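Long-range contacts in branched-chain-amino-acid aminotransferase (Pseudomonas sp. UW4, PDB 6JIF), which catalyses the pyridoxal-5'-phosphate-dependent transfer of amino groups between branched-chain amino acids and 2-oxo acids: residues B[80-85]-B[143-148]; B[92-97]-B[269-274]. All blocks are in the same frame, centred on the assembly; numbering follows the deposited sequence.

Contact 1. Residues B[80-85]-B[143-148]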
# COMPACT_ATOMS: atom_id res chain seq x y z
N GLY B 80 0.85 6.56 15.65
CA GLY B 80 1.50 5.92 16.81
C GLY B 80 1.89 6.98 17.81
O GLY B 80 2.54 7.98 17.44
N MET B 81 1.50 6.82 19.07
CA MET B 81 1.88 7.79 20.11
C MET B 81 2.00 7.07 21.45
O MET B 81 1.51 5.95 21.61
CB MET B 81 0.86 8.93 20.23
CG MET B 81 -0.42 8.40 20.88
SD MET B 81 -1.81 9.46 20.64
CE MET B 81 -1.90 9.20 18.88
N LYS B 82 2.65 7.70 22.42
CA LYS B 82 2.81 7.06 23.72
C LYS B 82 2.25 7.89 24.88
O LYS B 82 2.27 9.14 24.86
CB LYS B 82 4.29 6.76 24.02
CG LYS B 82 4.81 5.53 23.29
CD LYS B 82 6.32 5.35 23.53
CE LYS B 82 6.92 4.38 22.51
NZ LYS B 82 8.39 4.27 22.76
N ALA B 83 1.81 7.18 25.92
CA ALA B 83 1.50 7.79 27.21
C ALA B 83 2.49 7.22 28.21
O ALA B 83 2.88 6.07 28.08
CB ALA B 83 0.07 7.51 27.68
N TYR B 84 2.93 8.07 29.15
CA TYR B 84 3.97 7.77 30.13
C TYR B 84 3.47 8.07 31.54
O TYR B 84 2.83 9.11 31.78
CB TYR B 84 5.21 8.60 29.84
CG TYR B 84 5.74 8.51 28.45
CD1 TYR B 84 5.23 9.32 27.42
CD2 TYR B 84 6.76 7.64 28.14
CE1 TYR B 84 5.73 9.25 26.13
CE2 TYR B 84 7.27 7.58 26.85
CZ TYR B 84 6.75 8.38 25.86
OH TYR B 84 7.23 8.31 24.57
N ARG B 85 3.79 7.19 32.51
CA ARG B 85 3.56 7.52 33.91
C ARG B 85 4.65 8.48 34.40
O ARG B 85 5.85 8.22 34.23
CB ARG B 85 3.54 6.25 34.76
CG ARG B 85 3.33 6.50 36.19
CD ARG B 85 1.91 6.99 36.48
NE ARG B 85 0.96 5.89 36.30
CZ ARG B 85 -0.35 5.99 36.43
NH1 ARG B 85 -0.89 7.15 36.76
NH2 ARG B 85 -1.12 4.91 36.25
N ALA B 143 6.04 2.38 28.52
CA ALA B 143 5.03 3.35 28.09
C ALA B 143 3.80 2.59 27.64
O ALA B 143 3.85 1.39 27.40
CB ALA B 143 5.55 4.24 26.96
N LEU B 144 2.71 3.31 27.46
CA LEU B 144 1.53 2.74 26.83
C LEU B 144 1.44 3.26 25.39
O LEU B 144 1.28 4.47 25.15
CB LEU B 144 0.28 3.09 27.63
CG LEU B 144 -1.00 2.46 27.05
CD1 LEU B 144 -0.98 0.94 27.36
CD2 LEU B 144 -2.22 3.10 27.70
N TYR B 145 1.57 2.37 24.42
CA TYR B 145 1.55 2.78 23.02
C TYR B 145 0.12 2.72 22.52
O TYR B 145 -0.60 1.77 22.82
CB TYR B 145 2.42 1.85 22.20
CG TYR B 145 2.53 2.16 20.73
CD1 TYR B 145 3.41 3.11 20.26
CD2 TYR B 145 1.79 1.44 19.81
CE1 TYR B 145 3.53 3.37 18.88
CE2 TYR B 145 1.87 1.69 18.47
CZ TYR B 145 2.74 2.63 18.00
OH TYR B 145 2.84 2.84 16.62
N LEU B 146 -0.29 3.77 21.82
CA LEU B 146 -1.59 3.85 21.17
C LEU B 146 -1.40 3.78 19.67
O LEU B 146 -0.57 4.53 19.13
CB LEU B 146 -2.29 5.16 21.52
CG LEU B 146 -3.16 5.15 22.76
CD1 LEU B 146 -2.28 4.82 23.92
CD2 LEU B 146 -3.80 6.59 22.92
N ARG B 147 -2.23 2.95 19.01
CA ARG B 147 -2.30 2.75 17.57
C ARG B 147 -3.69 3.15 17.05
O ARG B 147 -4.62 2.31 16.99
CB ARG B 147 -1.98 1.28 17.23
CG ARG B 147 -2.19 0.87 15.76
CD ARG B 147 -1.41 1.75 14.80
NE ARG B 147 0.04 1.65 15.04
CZ ARG B 147 0.88 0.80 14.42
NH1 ARG B 147 0.45 -0.06 13.52
NH2 ARG B 147 2.18 0.80 14.73
N PRO B 148 -3.89 4.43 16.71
CA PRO B 148 -5.10 4.80 15.94
C PRO B 148 -4.91 4.44 14.48
O PRO B 148 -3.79 4.43 13.97
CB PRO B 148 -5.20 6.33 16.07
CG PRO B 148 -4.18 6.71 17.19
CD PRO B 148 -3.12 5.60 17.15

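Contact 2. Residues B[92-97]-B[269-274]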
# COMPACT_ATOMS: atom_id res chain seq x y z
N ASN B 92 1.33 11.39 31.14
CA ASN B 92 1.62 12.29 30.03
C ASN B 92 1.28 11.60 28.71
O ASN B 92 1.90 10.59 28.37
CB ASN B 92 3.11 12.69 29.97
CG ASN B 92 3.47 13.75 30.95
OD1 ASN B 92 2.62 14.21 31.66
ND2 ASN B 92 4.73 14.16 30.98
N LEU B 93 0.36 12.15 27.94
CA LEU B 93 0.18 11.70 26.57
C LEU B 93 0.96 12.66 25.67
O LEU B 93 0.66 13.85 25.64
CB LEU B 93 -1.31 11.70 26.26
CG LEU B 93 -1.81 11.30 24.89
CD1 LEU B 93 -1.42 9.85 24.70
CD2 LEU B 93 -3.33 11.45 24.87
N PHE B 94 1.90 12.15 24.86
CA PHE B 94 2.89 13.00 24.18
C PHE B 94 2.42 13.45 22.79
O PHE B 94 2.35 12.63 21.87
CB PHE B 94 4.24 12.26 24.09
CG PHE B 94 5.35 13.10 23.50
CD1 PHE B 94 5.97 14.10 24.25
CD2 PHE B 94 5.77 12.89 22.18
CE1 PHE B 94 7.01 14.87 23.73
CE2 PHE B 94 6.81 13.68 21.63
CZ PHE B 94 7.43 14.64 22.40
N ARG B 95 2.17 14.79 22.62
CA ARG B 95 1.90 15.46 21.34
C ARG B 95 0.82 14.79 20.50
O ARG B 95 0.97 14.67 19.27
CB ARG B 95 3.21 15.58 20.55
CG ARG B 95 4.27 16.37 21.36
CD ARG B 95 5.30 16.96 20.44
NE ARG B 95 4.86 18.19 19.80
CZ ARG B 95 5.60 18.86 18.91
NH1 ARG B 95 6.84 18.44 18.58
NH2 ARG B 95 5.15 20.01 18.44
N PRO B 96 -0.31 14.38 21.08
CA PRO B 96 -1.33 13.72 20.27
C PRO B 96 -1.95 14.64 19.21
O PRO B 96 -2.45 14.14 18.19
CB PRO B 96 -2.37 13.30 21.30
CG PRO B 96 -2.22 14.24 22.39
CD PRO B 96 -0.74 14.52 22.50
N ASP B 97 -1.93 15.95 19.43
CA ASP B 97 -2.38 16.88 18.41
C ASP B 97 -1.58 16.71 17.13
O ASP B 97 -2.12 16.84 16.03
CB ASP B 97 -2.29 18.31 18.94
CG ASP B 97 -0.84 18.78 19.19
OD1 ASP B 97 -0.10 18.05 19.92
OD2 ASP B 97 -0.51 19.93 18.75
N ARG B 269 11.06 13.44 15.03
CA ARG B 269 11.97 14.36 14.36
C ARG B 269 11.63 15.82 14.64
O ARG B 269 12.50 16.64 14.91
CB ARG B 269 11.96 14.09 12.84
CG ARG B 269 12.80 15.09 12.07
CD ARG B 269 12.58 14.87 10.54
NE ARG B 269 11.41 15.61 10.08
CZ ARG B 269 10.92 15.56 8.84
NH1 ARG B 269 11.49 14.79 7.91
NH2 ARG B 269 9.86 16.28 8.52
N LEU B 270 10.34 16.16 14.51
CA LEU B 270 9.91 17.52 14.81
C LEU B 270 10.24 17.91 16.24
O LEU B 270 10.66 19.04 16.51
CB LEU B 270 8.40 17.61 14.57
CG LEU B 270 7.80 18.99 14.86
CD1 LEU B 270 8.27 19.93 13.77
CD2 LEU B 270 6.24 18.94 14.86
N SER B 271 10.03 16.98 17.18
CA SER B 271 10.32 17.24 18.57
C SER B 271 11.80 17.47 18.80
O SER B 271 12.19 18.35 19.57
CB SER B 271 9.79 16.07 19.41
OG SER B 271 8.35 16.00 19.33
N LEU B 272 12.65 16.63 18.20
CA LEU B 272 14.10 16.81 18.33
C LEU B 272 14.53 18.13 17.69
O LEU B 272 15.40 18.82 18.22
CB LEU B 272 14.83 15.62 17.68
CG LEU B 272 14.66 14.28 18.41
CD1 LEU B 272 15.33 13.12 17.68
CD2 LEU B 272 15.27 14.42 19.83
N ILE B 273 13.95 18.50 16.54
CA ILE B 273 14.30 19.79 15.92
C ILE B 273 13.98 20.93 16.87
O ILE B 273 14.79 21.84 17.08
CB ILE B 273 13.62 19.95 14.55
CG1 ILE B 273 14.29 19.02 13.52
CG2 ILE B 273 13.66 21.41 14.06
CD1 ILE B 273 13.52 18.85 12.21
N GLU B 274 12.78 20.88 17.48
CA GLU B 274 12.36 21.96 18.38
C GLU B 274 13.20 21.97 19.66
O GLU B 274 13.58 23.04 20.14
CB GLU B 274 10.86 21.82 18.67
CG GLU B 274 10.08 22.32 17.40
CD GLU B 274 8.57 22.02 17.26
OE1 GLU B 274 8.04 21.02 17.77
OE2 GLU B 274 7.91 22.81 16.52

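Contact 1. Residues B[80-85]-B[143-148]
With CG of Tyr-145 trans to its own backbone nitrogen (chi1 -179°), the ring swings across to the neighbouring strand, and its OH comes 3.4 Å from Gly-80 CA; a side chain on Gly-80 would collide with that hydroxyl. The Tyr-145 OH also accepts an in-plane bond from Arg-147 NH2 at 2.9 Å, while Arg-147 NH1 bonds to Tyr-73 OH of the second subunit. Lys-82, its chain extended beyond CG, brings its CG to the edge of the Tyr-145 ring and its CD within 3.7 Å of Ala-143 CB, while NZ travels on to the carbonyl oxygen of Thr-305. On the other face of this antiparallel ladder, Met-81 CG, set by chi1 (72°), lies against Leu-146 CB, and the bend at chi3 carries CE to 3.8 Å from Pro-148 CG. Met-81 pairs with Leu-146, and Ala-83 with Leu-144, each through two backbone hydrogen bonds; the straightest runs from Leu-146 N to Met-81 O, 2.8 Å. The pyridoxal phosphate lies near the Gly-80 end. Strands 91-94 and 164-174 continue the sheet beyond the pair, and helix 117-130 packs on Met-81, Leu-146 and Pro-148.

Contact 2. Residues B[92-97]-B[269-274]
The Arg-95 guanidinium lies against Leu-270, whose CD2 is 3.8 Å from Arg-95 NH1, and reaches past it to Ser-271 and Glu-274 of helix 267-278. This is a salt bridge combined with a serine hydrogen bond, joining the turn between strand 91-94 and helix 96-109, where Arg-95 holds the N-cap position, to a helix of the class IV aminotransferase fold that begins beside the cofactor. Nearer its root, Arg-95 lays its CG over the centre of the Phe-94 ring, 3.6 Å above the plane. The chain of Arg-95 bends at chi3 (80°), which turns the guanidinium so that one nitrogen, NH1, serves both partners. Ser-271 OG lies in the guanidinium plane, 3.0 Å from NH1 with a fairly straight bond of 162°. Glu-274 OE1 is also 3.0 Å from NH1 but tilted out of that plane, and NH2 adds a weak bond to the same oxygen, so the carboxylate is gripped through a single atom. The two planar groups stand 36° apart. Leu-270 crosses the arginine at about a right angle, and Trp-355 makes a cation-pi contact with the same side chain.

Cutting Arg-95 back to an alanine is likely to leave the Glu-274 carboxylate without its charged mate here and to uncover one face of the Phe-94 ring. Ser-271 OG is also hydrogen-bonded to the carbonyl oxygen of Ile-267, one turn earlier in the helix; Ile-267 lines the pyridoxal phosphate pocket, which probably places Ser-271 in a second shell around the cofactor. Phe-94 completes the cluster: Ser-271 OG sits at the edge of its ring, near the ring plane, 3.5 Å from Phe-94 CZ.

The two contacts lie with centres about 12 Å apart and meet through the neighbouring strands 76-85 and 91-94, which follow each other in the chain and in the same antiparallel sheet. Backbone bonds there are probable, Tyr-84 O to Asn-92 N at 2.8 Å and Lys-82 O to Phe-94 N at 3.0 Å. Along the sequence the segments alternate, 80-85, 92-97, 143-148 and then 269-274, so the contacts cross. Contact 1 binds strands within the sheet, whereas contact 2 carries its strand 91-94 end across to helix 267-278. Together they illustrate how one hairpin-like pair of strands can tie distant parts of the chain together close to the pyridoxal phosphate site.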